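Conserved exported protein (Bacteroides fragilis, PDB 3CLW) is of unknown function but probably hydrolyses O-glycosyl compounds with a TIM-barrel domain. Local coordinates at residues M324-S327 and P328-I332; Y77-R80 and E81-E84; K44-D47 and L48-R52; G189-H192 and A193-F196; H343-L346 and T347-A351. All coordinates share one frame; numbering follows the deposited sequence.

From the N terminus, interaction 3 comes first, on the last turns of helix 39-50. Interaction 2 follows in the loop between strand 68-71 and helix 108-119. Interaction 4 lies in the loop between strand 178-182 and helix 204-221. Interactions 1 and 5 mark the start and the end of helix 328-347, with centres about 26 Å apart. Each contact is local, within one continuous stretch, and none nests in or crosses another. Interactions 2 and 4 touch by packing, E84 O to S195 CB at 4.2 Å. So two loops that follow barrel strands meet. Interaction 5 leads into strand 353-356. All five lie in the family 30 region.

Interaction 1: residues M324-S327 and P328-I332; sequences MPAS and PERSI
S327 is the N-cap of helix 328-347, and its side chain takes the N-H of R330. The distance from S327 OG to R330 N is 2.8 Å and the bond is nearly straight, 167°. A chi1 of 89° turns the S327 hydroxyl into the first turn of the helix. S327 OG also donates to E329 OE1 at 3.1 Å, on the anti side of that carboxylate. The backbone follows suit, with S331 N bonded to S327 O at 2.9 Å.

The tight part of the contact is R330. Its side chain folds back over the 324-327 loop, bent at chi2 and chi3. NE and NH1 grip M324 O side-on, with R330 NH1 to M324 O at 3.0 Å. A326 CA lies 3.5 Å above the R330 guanidinium plane, over its centre. The M324 and R330 side chains run antiparallel, M324 CB against R330 CG at 3.8 Å. E364 adds to the grip: its OE1 forms a salt bridge with R330 NH2, and its OE2 takes a hydrogen bond from S331 OG.

The outer side is looser. P325 and P328 are exposed. A water accepts from S327 N at 3.1 Å and donates to S331 OG.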
loop_
_atom_site.group_PDB
_atom_site.type_symbol
_atom_site.label_atom_id
_atom_site.label_comp_id
_atom_site.label_asym_id
_atom_site.label_seq_id
_atom_site.Cartn_x
_atom_site.Cartn_y
_atom_site.Cartn_z
ATOM N N MET A 324 -5.458 0.479 23.433
ATOM C CA MET A 324 -6.720 0.655 24.124
ATOM C C MET A 324 -7.492 -0.647 24.047
ATOM O O MET A 324 -7.376 -1.379 23.052
ATOM C CB MET A 324 -7.516 1.651 23.305
ATOM C CG MET A 324 -8.247 2.688 24.046
ATOM S SD MET A 324 -8.758 3.907 22.837
ATOM C CE MET A 324 -7.214 4.759 22.539
ATOM N N PRO A 325 -8.325 -0.935 25.060
ATOM C CA PRO A 325 -9.214 -2.074 24.830
ATOM C C PRO A 325 -10.168 -1.762 23.665
ATOM O O PRO A 325 -10.429 -0.582 23.365
ATOM C CB PRO A 325 -9.986 -2.211 26.150
ATOM C CG PRO A 325 -9.192 -1.394 27.169
ATOM C CD PRO A 325 -8.523 -0.309 26.386
ATOM N N ALA A 326 -10.664 -2.812 23.010
ATOM C CA ALA A 326 -11.542 -2.649 21.860
ATOM C C ALA A 326 -12.790 -1.860 22.257
ATOM O O ALA A 326 -13.364 -2.082 23.322
ATOM C CB ALA A 326 -11.907 -4.006 21.274
ATOM N N SER A 327 -13.187 -0.928 21.404
ATOM C CA SER A 327 -14.318 -0.066 21.673
ATOM C C SER A 327 -14.661 0.671 20.374
ATOM O O SER A 327 -13.824 0.745 19.478
ATOM C CB SER A 327 -13.961 0.928 22.800
ATOM O OG SER A 327 -13.368 2.114 22.273
ATOM N N PRO A 328 -15.887 1.204 20.255
ATOM C CA PRO A 328 -16.209 2.102 19.131
ATOM C C PRO A 328 -15.292 3.345 19.044
ATOM O O PRO A 328 -15.058 3.870 17.949
ATOM C CB PRO A 328 -17.654 2.533 19.422
ATOM C CG PRO A 328 -18.182 1.547 20.376
ATOM C CD PRO A 328 -17.047 0.980 21.139
ATOM N N GLU A 329 -14.786 3.795 20.193
ATOM C CA GLU A 329 -13.827 4.899 20.253
ATOM C C GLU A 329 -12.464 4.436 19.729
ATOM O O GLU A 329 -11.825 5.120 18.934
ATOM C CB GLU A 329 -13.696 5.428 21.685
ATOM C CG GLU A 329 -14.992 6.040 22.301
ATOM C CD GLU A 329 -16.155 5.028 22.568
ATOM O OE1 GLU A 329 -15.926 3.828 22.905
ATOM O OE2 GLU A 329 -17.328 5.460 22.431
ATOM N N ARG A 330 -12.015 3.260 20.152
ATOM C CA ARG A 330 -10.767 2.751 19.608
ATOM C C ARG A 330 -10.913 2.627 18.080
ATOM O O ARG A 330 -10.031 3.035 17.321
ATOM C CB ARG A 330 -10.378 1.421 20.239
ATOM C CG ARG A 330 -8.972 0.978 19.837
ATOM C CD ARG A 330 -9.051 -0.415 19.284
ATOM N NE ARG A 330 -8.413 -1.353 20.160
ATOM C CZ ARG A 330 -8.478 -2.674 20.052
ATOM N NH1 ARG A 330 -7.824 -3.402 20.949
ATOM N NH2 ARG A 330 -9.184 -3.268 19.080
ATOM N N SER A 331 -12.056 2.114 17.638
ATOM C CA SER A 331 -12.278 1.855 16.220
ATOM C C SER A 331 -12.097 3.075 15.313
ATOM O O SER A 331 -11.344 3.005 14.325
ATOM C CB SER A 331 -13.629 1.192 16.013
ATOM O OG SER A 331 -13.521 -0.170 16.379
ATOM N N ILE A 332 -12.772 4.177 15.646
ATOM C CA ILE A 332 -12.610 5.436 14.914
ATOM C C ILE A 332 -11.219 6.112 15.121
ATOM O O ILE A 332 -10.746 6.860 14.264
ATOM C CB ILE A 332 -13.796 6.411 15.182
ATOM C CG1 ILE A 332 -13.794 7.608 14.234
ATOM C CG2 ILE A 332 -13.817 6.891 16.616
ATOM C CD1 ILE A 332 -14.034 7.236 12.769
HETATM O O HOH W 1 -12.068 -1.459 18.570
#

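Interaction 2: residues Y77-R80 and E81-E84; sequences YENR and EAKE
N79 ND2 gives the shortest sound polar bond here, to E84 OE2 at 2.7 Å. It belongs to a loop of two overlapping type I beta turns, Y77 to R80 and N79 to A82. The bond is almost straight, 175°. The acceptor lies in the amide plane of N79, and OE2 uses its anti lone pair. The two side chains cross at about a right angle, with amide and carboxylate planes 87° apart. A chi1 of -165° swings the N79 amide away from its backbone N, and the E84 chain bends at chi2, which brings ND2 to the E84 carboxylate. ND2 also donates to A140 O. The other carboxylate oxygen, E84 OE1, is bonded to T142 OG1. The buried glutamate therefore joins this turn to the 140-142 loop.

The second turn is closed by A82 N to N79 O at 3.0 Å. The methyl of A82 rests on the N79 amide, with A82 CB 3.6 Å from N79 ND2. E84 CG comes to 3.1 Å from N79 O. K83, between A82 and E84, is the centre of an inverse gamma turn.

The outer face is more exposed. A water donates to E78 O and accepts from E81 N at 3.0 Å, bridging the two turns. R80 curls back over Y77. R80 NH2 sits over the centre of the Y77 ring, 3.5 Å above its plane. R80 NH2 also bonds to Y77 O at 2.8 Å, with that oxygen in the guanidinium plane. R80 N reaches Y77 O from the opposite face of the carbonyl.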
loop_
_atom_site.group_PDB
_atom_site.type_symbol
_atom_site.label_atom_id
_atom_site.label_comp_id
_atom_site.label_asym_id
_atom_site.label_seq_id
_atom_site.Cartn_x
_atom_site.Cartn_y
_atom_site.Cartn_z
ATOM N N TYR A 77 5.940 -23.542 1.195
ATOM C CA TYR A 77 4.970 -24.612 1.357
ATOM C C TYR A 77 5.499 -25.955 0.834
ATOM O O TYR A 77 5.460 -26.949 1.556
ATOM C CB TYR A 77 3.618 -24.261 0.705
ATOM C CG TYR A 77 2.635 -25.419 0.748
ATOM C CD1 TYR A 77 1.858 -25.646 1.886
ATOM C CD2 TYR A 77 2.500 -26.303 -0.336
ATOM C CE1 TYR A 77 0.956 -26.699 1.950
ATOM C CE2 TYR A 77 1.621 -27.361 -0.278
ATOM C CZ TYR A 77 0.835 -27.561 0.886
ATOM O OH TYR A 77 -0.089 -28.626 0.969
ATOM N N GLU A 78 5.964 -26.017 -0.418
ATOM C CA GLU A 78 6.589 -27.265 -0.925
ATOM C C GLU A 78 7.810 -27.681 -0.073
ATOM O O GLU A 78 8.104 -28.852 0.038
ATOM C CB GLU A 78 7.063 -27.121 -2.385
ATOM C CG GLU A 78 5.969 -27.022 -3.439
ATOM C CD GLU A 78 5.525 -25.582 -3.692
ATOM O OE1 GLU A 78 5.790 -24.699 -2.822
ATOM O OE2 GLU A 78 4.919 -25.337 -4.769
ATOM N N ASN A 79 8.519 -26.706 0.496
ATOM C CA ASN A 79 9.792 -26.941 1.175
ATOM C C ASN A 79 9.577 -27.031 2.677
ATOM O O ASN A 79 10.521 -26.903 3.440
ATOM C CB ASN A 79 10.753 -25.772 0.892
ATOM C CG ASN A 79 12.197 -26.082 1.250
ATOM O OD1 ASN A 79 12.696 -27.161 0.989
ATOM N ND2 ASN A 79 12.886 -25.101 1.769
ATOM N N ARG A 80 8.335 -27.253 3.106
ATOM C CA ARG A 80 8.018 -27.056 4.517
ATOM C C ARG A 80 8.687 -28.020 5.518
ATOM O O ARG A 80 8.787 -27.673 6.692
ATOM C CB ARG A 80 6.501 -26.931 4.746
ATOM C CG ARG A 80 5.695 -28.202 4.686
ATOM C CD ARG A 80 4.218 -27.854 4.492
ATOM N NE ARG A 80 3.390 -29.039 4.259
ATOM C CZ ARG A 80 3.227 -29.628 3.078
ATOM N NH1 ARG A 80 2.457 -30.722 2.966
ATOM N NH2 ARG A 80 3.833 -29.135 2.002
ATOM N N GLU A 81 9.138 -29.196 5.056
ATOM C CA GLU A 81 9.876 -30.156 5.909
ATOM C C GLU A 81 11.297 -29.677 6.262
ATOM O O GLU A 81 11.953 -30.282 7.127
ATOM C CB GLU A 81 9.948 -31.550 5.252
ATOM C CG GLU A 81 8.618 -32.301 5.178
ATOM C CD GLU A 81 8.698 -33.655 4.436
ATOM O OE1 GLU A 81 9.790 -34.255 4.336
ATOM O OE2 GLU A 81 7.644 -34.144 3.947
ATOM N N ALA A 82 11.766 -28.607 5.587
ATOM C CA ALA A 82 13.064 -27.992 5.833
ATOM C C ALA A 82 12.955 -27.061 7.031
ATOM O O ALA A 82 11.907 -27.043 7.682
ATOM C CB ALA A 82 13.531 -27.206 4.573
ATOM N N LYS A 83 13.998 -26.273 7.311
ATOM C CA LYS A 83 13.909 -25.211 8.331
ATOM C C LYS A 83 13.230 -23.996 7.697
ATOM O O LYS A 83 13.889 -23.048 7.271
ATOM C CB LYS A 83 15.282 -24.822 8.910
ATOM C CG LYS A 83 16.125 -26.031 9.332
ATOM C CD LYS A 83 17.337 -25.708 10.234
ATOM C CE LYS A 83 17.856 -27.056 10.845
ATOM N NZ LYS A 83 19.166 -26.937 11.628
ATOM N N GLU A 84 11.904 -24.063 7.612
ATOM C CA GLU A 84 11.120 -23.120 6.806
ATOM C C GLU A 84 10.174 -22.271 7.651
ATOM O O GLU A 84 10.219 -22.319 8.884
ATOM C CB GLU A 84 10.328 -23.895 5.752
ATOM C CG GLU A 84 11.054 -24.063 4.424
ATOM C CD GLU A 84 11.127 -22.752 3.598
ATOM O OE1 GLU A 84 10.689 -21.691 4.081
ATOM O OE2 GLU A 84 11.641 -22.779 2.462
HETATM O O HOH W 2 9.404 -30.176 2.239
#

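Interaction 3: residues K44-D47 and L48-R52; sequences KIAD and LLFKR
L48 opens the second segment, stacked one turn above K44 on helix 39-50. L48 N donates to K44 O at 3.0 Å, a regular alpha-helical bond. L48 CD1 lies near the same carbonyl, 3.7 Å from K44 O.

L49 comes next and pairs with I45. The two side chains extend alongside one another in a common direction, with L49 CD1 against I45 CG2 at 3.8 Å. L49 CG packs on I45 O at 3.3 Å. I45 CG2 is anti to the backbone N, which brings this branch, not CG1, to L49.

F50 N bonds to A46 O at 3.0 Å. F50 CD2 also comes near A46 O, and L49 CB sits over the centre of one face of the F50 ring.

K51 is the first residue to leave helical angles. K51 N still reaches D47 O at 3.2 Å. The K51 chain is fully extended and runs alongside D47, with K51 CD 3.6 Å from D47 OD1. K51 NZ stays 4.3 Å from D47 OD1, beyond a salt bridge; R120 makes that bridge instead.

The end of the helix packs between helix 108-119, the small sheet with strands 368-371 and 386-389, and strand 68-71. I45 and L49 face F113 of helix 108-119 and I368 of strand 368-371. L48 rests on strand 386-389, and F50 meets W68 of strand 68-71 edge-to-face.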
loop_
_atom_site.group_PDB
_atom_site.type_symbol
_atom_site.label_atom_id
_atom_site.label_comp_id
_atom_site.label_asym_id
_atom_site.label_seq_id
_atom_site.Cartn_x
_atom_site.Cartn_y
_atom_site.Cartn_z
ATOM N N LYS A 44 -18.371 -10.905 -1.422
ATOM C CA LYS A 44 -18.541 -9.757 -0.550
ATOM C C LYS A 44 -17.203 -9.052 -0.233
ATOM O O LYS A 44 -17.128 -7.833 -0.275
ATOM C CB LYS A 44 -19.260 -10.183 0.731
ATOM C CG LYS A 44 -19.294 -9.139 1.863
ATOM C CD LYS A 44 -20.161 -7.926 1.526
ATOM C CE LYS A 44 -21.001 -7.508 2.774
ATOM N NZ LYS A 44 -22.212 -6.673 2.421
ATOM N N ILE A 45 -16.180 -9.825 0.127
ATOM C CA ILE A 45 -14.823 -9.264 0.350
ATOM C C ILE A 45 -14.364 -8.552 -0.935
ATOM O O ILE A 45 -14.027 -7.382 -0.899
ATOM C CB ILE A 45 -13.821 -10.359 0.795
ATOM C CG1 ILE A 45 -14.171 -10.860 2.203
ATOM C CG2 ILE A 45 -12.358 -9.859 0.732
ATOM C CD1 ILE A 45 -13.400 -12.121 2.643
ATOM N N ALA A 46 -14.437 -9.246 -2.066
ATOM C CA ALA A 46 -14.081 -8.650 -3.353
ATOM C C ALA A 46 -14.826 -7.331 -3.668
ATOM O O ALA A 46 -14.219 -6.376 -4.195
ATOM C CB ALA A 46 -14.278 -9.654 -4.471
ATOM N N ASP A 47 -16.122 -7.275 -3.347
ATOM C CA ASP A 47 -16.857 -6.036 -3.474
ATOM C C ASP A 47 -16.287 -4.917 -2.564
ATOM O O ASP A 47 -16.106 -3.803 -3.031
ATOM C CB ASP A 47 -18.373 -6.215 -3.215
ATOM C CG ASP A 47 -19.082 -7.090 -4.272
ATOM O OD1 ASP A 47 -18.563 -7.323 -5.409
ATOM O OD2 ASP A 47 -20.197 -7.553 -3.944
ATOM N N LEU A 48 -16.038 -5.207 -1.284
ATOM C CA LEU A 48 -15.487 -4.195 -0.335
ATOM C C LEU A 48 -14.138 -3.640 -0.801
ATOM O O LEU A 48 -13.817 -2.491 -0.537
ATOM C CB LEU A 48 -15.345 -4.759 1.096
ATOM C CG LEU A 48 -16.669 -5.034 1.873
ATOM C CD1 LEU A 48 -16.481 -6.086 2.973
ATOM C CD2 LEU A 48 -17.282 -3.762 2.430
ATOM N N LEU A 49 -13.395 -4.461 -1.545
ATOM C CA LEU A 49 -12.025 -4.120 -1.966
ATOM C C LEU A 49 -11.990 -3.331 -3.270
ATOM O O LEU A 49 -11.279 -2.350 -3.359
ATOM C CB LEU A 49 -11.209 -5.399 -2.117
ATOM C CG LEU A 49 -10.918 -6.220 -0.869
ATOM C CD1 LEU A 49 -10.038 -7.443 -1.145
ATOM C CD2 LEU A 49 -10.249 -5.360 0.140
ATOM N N PHE A 50 -12.796 -3.751 -4.256
ATOM C CA PHE A 50 -12.587 -3.380 -5.661
ATOM C C PHE A 50 -13.724 -2.643 -6.358
ATOM O O PHE A 50 -13.469 -1.924 -7.328
ATOM C CB PHE A 50 -12.258 -4.625 -6.492
ATOM C CG PHE A 50 -11.116 -5.412 -5.957
ATOM C CD1 PHE A 50 -9.860 -4.794 -5.743
ATOM C CD2 PHE A 50 -11.273 -6.767 -5.653
ATOM C CE1 PHE A 50 -8.791 -5.516 -5.224
ATOM C CE2 PHE A 50 -10.204 -7.515 -5.146
ATOM C CZ PHE A 50 -8.950 -6.881 -4.933
ATOM N N LYS A 51 -14.956 -2.835 -5.887
ATOM C CA LYS A 51 -16.121 -2.468 -6.683
ATOM C C LYS A 51 -16.450 -0.997 -6.473
ATOM O O LYS A 51 -16.735 -0.574 -5.369
ATOM C CB LYS A 51 -17.322 -3.376 -6.346
ATOM C CG LYS A 51 -18.501 -3.251 -7.304
ATOM C CD LYS A 51 -19.554 -4.283 -6.974
ATOM C CE LYS A 51 -20.712 -4.273 -7.953
ATOM N NZ LYS A 51 -21.689 -5.356 -7.586
ATOM N N ARG A 52 -16.355 -0.213 -7.535
ATOM C CA ARG A 52 -16.614 1.218 -7.422
ATOM C C ARG A 52 -18.097 1.514 -7.753
ATOM O O ARG A 52 -18.428 1.924 -8.860
ATOM C CB ARG A 52 -15.642 2.022 -8.317
ATOM C CG ARG A 52 -15.281 3.417 -7.789
ATOM C CD ARG A 52 -16.358 4.428 -8.078
ATOM N NE ARG A 52 -16.067 5.724 -7.471
ATOM C CZ ARG A 52 -16.812 6.809 -7.646
ATOM N NH1 ARG A 52 -17.902 6.748 -8.391
ATOM N NH2 ARG A 52 -16.506 7.931 -7.022
HETATM O O HOH W 3 -15.367 -1.036 -3.248
#

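Interaction 4: residues G189-H192 and A193-F196; sequences GQWH and ANSF
This contact is a tight turn in the long loop between strand 178-182 and helix 204-221, followed at once by an Asx turn. W191 and N194 carry it. N194 N donates to W191 O at 3.0 Å, from well above the carbonyl plane and at a bent 137°. A weak bond precedes it, from A193 N to Q190 O at 3.5 Å. Q190 is the centre of an inverse gamma turn, which starts the reversal.

W191 and N194 send their side chains out from the same flank of the turn. The N194 amide meets the six-membered part of the indole, with N194 ND2 3.7 Å from W191 CZ3. The ring and amide planes are 35° apart. N194 CG is anti to the backbone N (chi1 178°), which carries the amide past the ring. The other end of the amide turns forward. N194 OD1 accepts from F196 N at 2.8 Å, nearly in line with its C=O, and this bond closes the Asx turn.

On the outer side, Q190 stretches out, and Q190 OE1 touches A193 CB at 3.5 Å. H192 leans on S144 and Q147.

The indole N-H of W191 is bonded to E186 O. S195 OG bonds to D86, and F196 O accepts from N87 and N90. The amide of N194 thus has two uses: its nitrogen lies against an aromatic ring and its oxygen holds a backbone N-H. Together with the outside bonds, this would fix the course of a loop that has no regular secondary structure.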
loop_
_atom_site.group_PDB
_atom_site.type_symbol
_atom_site.label_atom_id
_atom_site.label_comp_id
_atom_site.label_asym_id
_atom_site.label_seq_id
_atom_site.Cartn_x
_atom_site.Cartn_y
_atom_site.Cartn_z
ATOM N N GLY A 189 15.836 -5.311 6.677
ATOM C CA GLY A 189 15.453 -6.117 7.822
ATOM C C GLY A 189 16.372 -7.274 8.122
ATOM O O GLY A 189 16.927 -7.895 7.212
ATOM N N GLN A 190 16.516 -7.570 9.407
ATOM C CA GLN A 190 17.201 -8.777 9.843
ATOM C C GLN A 190 16.246 -9.960 9.780
ATOM O O GLN A 190 15.765 -10.439 10.803
ATOM C CB GLN A 190 17.771 -8.643 11.266
ATOM C CG GLN A 190 18.771 -9.745 11.642
ATOM C CD GLN A 190 19.267 -9.598 13.071
ATOM O OE1 GLN A 190 18.559 -9.929 14.007
ATOM N NE2 GLN A 190 20.480 -9.079 13.239
ATOM N N TRP A 191 16.025 -10.460 8.570
ATOM C CA TRP A 191 15.098 -11.558 8.328
ATOM C C TRP A 191 15.542 -12.923 8.850
ATOM O O TRP A 191 14.691 -13.789 9.114
ATOM C CB TRP A 191 14.737 -11.601 6.845
ATOM C CG TRP A 191 13.913 -10.401 6.506
ATOM C CD1 TRP A 191 14.331 -9.253 5.857
ATOM C CD2 TRP A 191 12.536 -10.186 6.856
ATOM N NE1 TRP A 191 13.296 -8.350 5.777
ATOM C CE2 TRP A 191 12.176 -8.899 6.361
ATOM C CE3 TRP A 191 11.562 -10.961 7.536
ATOM C CZ2 TRP A 191 10.888 -8.354 6.543
ATOM C CZ3 TRP A 191 10.272 -10.429 7.700
ATOM C CH2 TRP A 191 9.953 -9.138 7.210
ATOM N N HIS A 192 16.849 -13.134 9.010
ATOM C CA HIS A 192 17.311 -14.461 9.468
ATOM C C HIS A 192 16.900 -14.766 10.913
ATOM O O HIS A 192 16.856 -15.928 11.302
ATOM C CB HIS A 192 18.821 -14.698 9.233
ATOM C CG HIS A 192 19.711 -14.043 10.242
ATOM N ND1 HIS A 192 20.153 -12.741 10.116
ATOM C CD2 HIS A 192 20.247 -14.512 11.395
ATOM C CE1 HIS A 192 20.935 -12.441 11.141
ATOM N NE2 HIS A 192 20.996 -13.494 11.937
ATOM N N ALA A 193 16.572 -13.728 11.680
ATOM C CA ALA A 193 16.003 -13.885 13.030
ATOM C C ALA A 193 14.476 -14.226 13.091
ATOM O O ALA A 193 13.881 -14.230 14.183
ATOM C CB ALA A 193 16.285 -12.613 13.859
ATOM N N ASN A 194 13.857 -14.513 11.943
ATOM C CA ASN A 194 12.395 -14.566 11.854
ATOM C C ASN A 194 11.971 -15.736 10.976
ATOM O O ASN A 194 12.290 -15.773 9.797
ATOM C CB ASN A 194 11.890 -13.207 11.307
ATOM C CG ASN A 194 10.348 -13.143 11.103
ATOM O OD1 ASN A 194 9.671 -14.152 10.987
ATOM N ND2 ASN A 194 9.823 -11.930 11.030
ATOM N N SER A 195 11.284 -16.716 11.550
ATOM C CA SER A 195 10.831 -17.857 10.775
ATOM C C SER A 195 9.307 -17.874 10.678
ATOM O O SER A 195 8.720 -18.869 10.266
ATOM C CB SER A 195 11.327 -19.154 11.406
ATOM O OG SER A 195 10.817 -19.242 12.720
ATOM N N PHE A 196 8.687 -16.760 11.057
ATOM C CA PHE A 196 7.218 -16.591 10.987
ATOM C C PHE A 196 6.735 -16.374 9.533
ATOM O O PHE A 196 5.550 -16.419 9.235
ATOM C CB PHE A 196 6.819 -15.417 11.931
ATOM C CG PHE A 196 5.336 -15.071 11.940
ATOM C CD1 PHE A 196 4.391 -15.955 12.473
ATOM C CD2 PHE A 196 4.895 -13.838 11.448
ATOM C CE1 PHE A 196 3.012 -15.629 12.480
ATOM C CE2 PHE A 196 3.531 -13.499 11.456
ATOM C CZ PHE A 196 2.593 -14.403 11.978
#

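Interaction 5: residues H343-L346 and T347-A351; sequences HNDL and TLANA
T347 and H343 meet at the C-terminal end of helix 328-347, where the chain turns towards strand 353-356.

Hydrogen bonds come first. H343 O accepts twice from T347, from T347 N at 2.9 Å and from T347 OG1 at 2.6 Å. The T347 chi1 is 61°, a rotation that aims OG1 at H343 O, one turn back. N344 O also accepts twice, from L348 N at 2.7 Å and from A349 N at 3.2 Å. D345 O takes A351 N at 2.8 Å. N350, just before A351, has positive phi and is the first residue to leave helical angles. Its CA makes a CA-H...O contact with L346 O.

The ring contact is a CH-pi one. T347 CG2 lies over the face of H343, 3.9 Å from the ring centroid. OG1 sits above the same ring, offset toward the rim.

Packing is the third kind. N344 and L348 run alongside each other, with N344 OD1 3.3 Å from L348 CD1. L346 CD2 touches A351 O at 3.5 Å.

Outside partners hold the polar ends. D345 makes a salt bridge to R292, N344 ND2 bonds to R340 O, and Q17 bonds to both L346 O and A351 O. The last helical carbonyls are thus met by later N-H groups, the T347 hydroxyl and Q17. Their polar needs are largely answered inside the fold as the helix ends.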
loop_
_atom_site.group_PDB
_atom_site.type_symbol
_atom_site.label_atom_id
_atom_site.label_comp_id
_atom_site.label_asym_id
_atom_site.label_seq_id
_atom_site.Cartn_x
_atom_site.Cartn_y
_atom_site.Cartn_z
ATOM N N HIS A 343 -3.049 11.340 4.540
ATOM C CA HIS A 343 -3.018 12.748 4.197
ATOM C C HIS A 343 -1.589 13.304 4.078
ATOM O O HIS A 343 -1.269 14.010 3.134
ATOM C CB HIS A 343 -3.783 13.553 5.223
ATOM C CG HIS A 343 -3.592 15.027 5.075
ATOM N ND1 HIS A 343 -4.371 15.795 4.240
ATOM C CD2 HIS A 343 -2.696 15.868 5.636
ATOM C CE1 HIS A 343 -3.966 17.050 4.303
ATOM N NE2 HIS A 343 -2.948 17.115 5.136
ATOM N N ASN A 344 -0.746 12.979 5.051
ATOM C CA ASN A 344 0.629 13.452 5.083
ATOM C C ASN A 344 1.500 12.814 3.997
ATOM O O ASN A 344 2.356 13.488 3.402
ATOM C CB ASN A 344 1.211 13.276 6.491
ATOM C CG ASN A 344 0.636 14.283 7.465
ATOM O OD1 ASN A 344 1.082 15.427 7.507
ATOM N ND2 ASN A 344 -0.374 13.877 8.233
ATOM N N ASP A 345 1.267 11.532 3.711
ATOM C CA ASP A 345 1.920 10.920 2.559
ATOM C C ASP A 345 1.605 11.628 1.251
ATOM O O ASP A 345 2.509 11.899 0.445
ATOM C CB ASP A 345 1.611 9.430 2.463
ATOM C CG ASP A 345 2.476 8.611 3.405
ATOM O OD1 ASP A 345 3.491 9.142 3.904
ATOM O OD2 ASP A 345 2.152 7.445 3.663
ATOM N N LEU A 346 0.324 11.911 1.035
ATOM C CA LEU A 346 -0.143 12.583 -0.181
ATOM C C LEU A 346 0.283 14.051 -0.272
ATOM O O LEU A 346 0.594 14.534 -1.333
ATOM C CB LEU A 346 -1.671 12.498 -0.274
ATOM C CG LEU A 346 -2.308 11.128 -0.499
ATOM C CD1 LEU A 346 -3.829 11.219 -0.407
ATOM C CD2 LEU A 346 -1.853 10.506 -1.833
ATOM N N THR A 347 0.278 14.753 0.857
ATOM C CA THR A 347 0.491 16.195 0.842
ATOM C C THR A 347 1.907 16.623 1.223
ATOM O O THR A 347 2.332 17.670 0.812
ATOM C CB THR A 347 -0.516 16.937 1.754
ATOM O OG1 THR A 347 -0.332 16.488 3.098
ATOM C CG2 THR A 347 -1.948 16.676 1.325
ATOM N N LEU A 348 2.608 15.840 2.031
ATOM C CA LEU A 348 3.959 16.177 2.428
ATOM C C LEU A 348 4.999 15.407 1.609
ATOM O O LEU A 348 5.921 16.004 1.081
ATOM C CB LEU A 348 4.178 15.978 3.930
ATOM C CG LEU A 348 3.286 16.779 4.875
ATOM C CD1 LEU A 348 3.861 16.762 6.275
ATOM C CD2 LEU A 348 3.084 18.199 4.393
ATOM N N ALA A 349 4.817 14.090 1.483
ATOM C CA ALA A 349 5.729 13.253 0.716
ATOM C C ALA A 349 5.338 13.226 -0.760
ATOM O O ALA A 349 6.062 12.648 -1.571
ATOM C CB ALA A 349 5.816 11.855 1.303
ATOM N N ASN A 350 4.222 13.883 -1.091
ATOM C CA ASN A 350 3.662 13.918 -2.445
ATOM C C ASN A 350 3.528 12.534 -3.079
ATOM O O ASN A 350 3.845 12.345 -4.266
ATOM C CB ASN A 350 4.477 14.860 -3.353
ATOM C CG ASN A 350 4.140 16.337 -3.136
ATOM O OD1 ASN A 350 3.805 17.052 -4.070
ATOM N ND2 ASN A 350 4.232 16.786 -1.907
ATOM N N ALA A 351 3.074 11.554 -2.287
ATOM C CA ALA A 351 3.073 10.173 -2.741
ATOM C C ALA A 351 2.126 10.026 -3.903
ATOM O O ALA A 351 1.035 10.584 -3.864
ATOM C CB ALA A 351 2.669 9.247 -1.611
#